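Local coordinates for protein peptide methionine sulfoxide reductase MsrA (Treponema denticola ATCC 35405, PDB 5FA9) that probably repairs oxidised proteins by reducing both epimers of methionine sulfoxide to methionine with electrons from thioredoxin, using fused MsrA and MsrB parts, at residues 185-189 with 190-194; 274-277 with 278-281. The protein carries 2 engineered substitutions. All blocks are in the same frame, centred on the assembly; numbering follows the deposited sequence.

Contact 1. Residues 185-189 with 190-194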
loop_
_atom_site.group_PDB
_atom_site.type_symbol
_atom_site.label_atom_id
_atom_site.label_comp_id
_atom_site.label_asym_id
_atom_site.label_seq_id
_atom_site.Cartn_x
_atom_site.Cartn_y
_atom_site.Cartn_z
ATOM N N PHE B 185 37.065 6.413 16.318
ATOM C CA PHE B 185 37.854 5.565 15.434
ATOM C C PHE B 185 37.510 4.096 15.650
ATOM O O PHE B 185 37.361 3.337 14.695
ATOM C CB PHE B 185 39.350 5.798 15.657
ATOM C CG PHE B 185 40.232 5.023 14.716
ATOM C CD1 PHE B 185 40.552 5.533 13.469
ATOM C CD2 PHE B 185 40.744 3.788 15.081
ATOM C CE1 PHE B 185 41.362 4.825 12.601
ATOM C CE2 PHE B 185 41.555 3.076 14.218
ATOM C CZ PHE B 185 41.865 3.595 12.976
ATOM N N SER B 186 37.392 3.704 16.915
ATOM C CA SER B 186 37.085 2.325 17.276
ATOM C C SER B 186 35.748 1.867 16.699
ATOM O O SER B 186 35.654 0.790 16.114
ATOM C CB SER B 186 37.077 2.161 18.797
ATOM O OG SER B 186 38.397 2.070 19.305
ATOM N N VAL B 187 34.719 2.688 16.869
ATOM C CA VAL B 187 33.386 2.352 16.380
ATOM C C VAL B 187 33.343 2.260 14.855
ATOM O O VAL B 187 32.862 1.274 14.298
ATOM C CB VAL B 187 32.340 3.383 16.852
ATOM C CG1 VAL B 187 31.057 3.255 16.044
ATOM C CG2 VAL B 187 32.061 3.216 18.340
ATOM N N THR B 188 33.861 3.284 14.187
ATOM C CA THR B 188 33.729 3.394 12.738
ATOM C C THR B 188 34.718 2.525 11.963
ATOM O O THR B 188 34.382 1.996 10.903
ATOM C CB THR B 188 33.902 4.856 12.278
ATOM O OG1 THR B 188 35.184 5.342 12.693
ATOM C CG2 THR B 188 32.813 5.734 12.876
ATOM N N GLN B 189 35.931 2.376 12.486
ATOM C CA GLN B 189 36.983 1.678 11.751
ATOM C C GLN B 189 37.277 0.279 12.290
ATOM O O GLN B 189 37.911 -0.528 11.612
ATOM C CB GLN B 189 38.267 2.510 11.756
ATOM C CG GLN B 189 38.088 3.931 11.250
ATOM C CD GLN B 189 37.429 3.985 9.886
ATOM O OE1 GLN B 189 37.917 3.394 8.924
ATOM N NE2 GLN B 189 36.311 4.697 9.798
ATOM N N GLU B 190 36.819 -0.008 13.505
ATOM C CA GLU B 190 37.091 -1.303 14.123
ATOM C C GLU B 190 35.812 -2.006 14.569
ATOM O O GLU B 190 35.862 -2.964 15.338
ATOM C CB GLU B 190 38.034 -1.132 15.317
ATOM C CG GLU B 190 39.372 -0.500 14.967
ATOM C CD GLU B 190 40.199 -0.172 16.193
ATOM O OE1 GLU B 190 39.653 -0.241 17.314
ATOM O OE2 GLU B 190 41.394 0.156 16.038
ATOM N N LYS B 191 34.673 -1.515 14.083
ATOM C CA LYS B 191 33.360 -2.097 14.371
ATOM C C LYS B 191 33.056 -2.210 15.863
ATOM O O LYS B 191 32.289 -3.080 16.278
ATOM C CB LYS B 191 33.234 -3.484 13.732
ATOM C CG LYS B 191 33.594 -3.548 12.261
ATOM C CD LYS B 191 33.342 -4.943 11.712
ATOM C CE LYS B 191 34.204 -5.232 10.496
ATOM N NZ LYS B 191 34.272 -6.692 10.212
ATOM N N ALA B 192 33.650 -1.336 16.669
ATOM C CA ALA B 192 33.402 -1.353 18.106
ATOM C C ALA B 192 32.000 -0.846 18.421
ATOM O O ALA B 192 31.311 -0.311 17.553
ATOM C CB ALA B 192 34.443 -0.525 18.839
ATOM N N THR B 193 31.586 -1.018 19.671
ATOM C CA THR B 193 30.277 -0.555 20.113
ATOM C C THR B 193 30.395 0.232 21.410
ATOM O O THR B 193 30.837 -0.299 22.429
ATOM C CB THR B 193 29.298 -1.728 20.315
ATOM O OG1 THR B 193 29.051 -2.370 19.058
ATOM C CG2 THR B 193 27.980 -1.232 20.892
ATOM N N GLU B 194 30.002 1.501 21.363
ATOM C CA GLU B 194 30.031 2.358 22.541
ATOM C C GLU B 194 29.111 1.791 23.617
ATOM O O GLU B 194 28.104 1.155 23.305
ATOM C CB GLU B 194 29.617 3.785 22.172
ATOM C CG GLU B 194 28.150 3.919 21.785
ATOM C CD GLU B 194 27.804 5.292 21.238
ATOM O OE1 GLU B 194 28.734 6.051 20.892
ATOM O OE2 GLU B 194 26.599 5.609 21.148
#
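Ser186 and Val187 meet Glu190 and Ala192 in a local C-terminal capping turn, where helix 182-190 of the MsrB (SelR) part ends and the chain leaves toward strand 208-212. Lys191 adopts left-handed backbone angles, with positive phi, and reverses the path; its CB is directed away from the helix, and an exposed lysine suits a bend open to solvent. The carbonyl O of Ser186 is gripped twice: Glu190 N, at 3.0 Å, makes a bent helical bond from one face of the carbonyl plane, and Ala192 N, also at 3.0 Å, makes a straighter one (162° at H) from the other. Small Ala192 directs its methyl at the helix end, CB 3.8 Å from Ser186 CB. Ser186 OG is already bonded to Pro182 O one turn earlier. Phe185 has CG anti to the backbone N (chi1 -176°), which places one face of the ring under Gln189 CB, 3.9 Å above its plane and over the centre. Glu190 reaches the same ring at its edge, with the carboxylate plane turned 80° from it. Buried Glu194 has its carboxylate bonded by the backbone N of Gly288 and Ala289, tying the chain to the loop after strand 283-286. Val187 closes the turn: its CA sends a C-H toward Ala192 O, 3.6 Å away.

Contact 2. Residues 274-277 with 278-281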
loop_
_atom_site.group_PDB
_atom_site.type_symbol
_atom_site.label_atom_id
_atom_site.label_comp_id
_atom_site.label_asym_id
_atom_site.label_seq_id
_atom_site.Cartn_x
_atom_site.Cartn_y
_atom_site.Cartn_z
ATOM N N ASP B 274 12.530 -4.929 15.683
ATOM C CA ASP B 274 11.665 -4.654 16.826
ATOM C C ASP B 274 11.376 -3.162 16.991
ATOM O O ASP B 274 11.134 -2.689 18.100
ATOM C CB ASP B 274 12.288 -5.210 18.109
ATOM C CG ASP B 274 13.640 -4.596 18.418
ATOM O OD1 ASP B 274 14.222 -3.948 17.524
ATOM O OD2 ASP B 274 14.122 -4.762 19.559
ATOM N N GLY B 275 11.406 -2.427 15.885
ATOM C CA GLY B 275 11.084 -1.012 15.904
ATOM C C GLY B 275 9.586 -0.774 15.947
ATOM O O GLY B 275 8.806 -1.722 15.863
ATOM N N PRO B 276 9.176 0.498 16.082
ATOM C CA PRO B 276 7.753 0.857 16.091
ATOM C C PRO B 276 7.069 0.449 14.791
ATOM O O PRO B 276 7.488 0.868 13.712
ATOM C CB PRO B 276 7.773 2.381 16.256
ATOM C CG PRO B 276 9.124 2.799 15.785
ATOM C CD PRO B 276 10.043 1.683 16.175
ATOM N N ALA B 277 6.023 -0.362 14.907
ATOM C CA ALA B 277 5.393 -0.987 13.750
ATOM C C ALA B 277 4.734 0.012 12.801
ATOM O O ALA B 277 4.696 -0.213 11.591
ATOM C CB ALA B 277 4.376 -2.008 14.213
ATOM N N ASP B 278 4.219 1.112 13.342
ATOM C CA ASP B 278 3.548 2.110 12.515
ATOM C C ASP B 278 4.546 2.895 11.665
ATOM O O ASP B 278 4.174 3.516 10.670
ATOM C CB ASP B 278 2.720 3.066 13.382
ATOM C CG ASP B 278 3.523 3.689 14.511
ATOM O OD1 ASP B 278 4.766 3.567 14.512
ATOM O OD2 ASP B 278 2.905 4.306 15.403
ATOM N N ALA B 279 5.814 2.855 12.061
ATOM C CA ALA B 279 6.868 3.550 11.332
ATOM C C ALA B 279 7.608 2.600 10.397
ATOM O O ALA B 279 8.534 3.003 9.693
ATOM C CB ALA B 279 7.842 4.204 12.302
ATOM N N GLY B 280 7.193 1.337 10.395
ATOM C CA GLY B 280 7.802 0.335 9.540
ATOM C C GLY B 280 8.345 -0.859 10.301
ATOM O O GLY B 280 8.656 -1.891 9.709
ATOM N N GLY B 281 8.462 -0.718 11.617
ATOM C CA GLY B 281 8.899 -1.813 12.465
ATOM C C GLY B 281 10.402 -2.009 12.487
ATOM O O GLY B 281 10.895 -3.012 13.004
#
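Pro276 touches Asp278 and Ala279 through its CB and CG in a Schellman motif, built on two overlapping type I beta turns in the connection between strands 267-272 and 283-286 of the MsrB part. The ring is met at these two neighbouring carbons: Pro276 CB by Asp278 OD1 at 3.7 Å, and Pro276 CG by the Ala279 methyl, CB, at 4.0 Å. Asp278 holds CG between its backbone N and carbonyl carbon (chi1 53°), a torsion that brings the carboxylate back toward the proline, OD1 nearest CB. Ala277 instead turns its methyl outward and packs on Leu129 of the second subunit, where a small buried side chain suits the interface, while Asp278 packs on Lys128 of that subunit. Pro276, with no N-H to give, suits the start of the turn, where its carbonyl does the work. Its O accepts from Ala279 N at 3.1 Å and, from the opposite face of the carbonyl plane, from Gly281 N at 2.8 Å. Inside this wider bond Ala277 O accepts from Gly280 N at 3.2 Å. Gly280 (phi 123°) and Gly281 take positive phi angles easily reached without a side chain. Gly275, also lacking one, allows the two ends of the loop to approach closely: Gly275 N bonds Gly281 O at 3.0 Å, and Gly281 CA points a C-H at Gly275 O, 3.4 Å away.

Overall arrangement
Both contacts belong to the MsrB part of the fusion, contact 1 preceding contact 2 along the chain, with centres 27 Å apart and nearest atoms about 14 Å apart, so they do not touch. They are related through two adjacent antiparallel strands, 267-272 and 283-286. Contact 2 lies in the connection that joins these strands and also meets the second subunit. Contact 1 reaches the other end of the same pair: Thr188 is backbone-bonded to His267, where the first strand begins, and the Glu194 side chain is held by the loop just past the second. One turn thus docks helix 182-190 on the sheet, while the other closes the strand pair at the subunit interface.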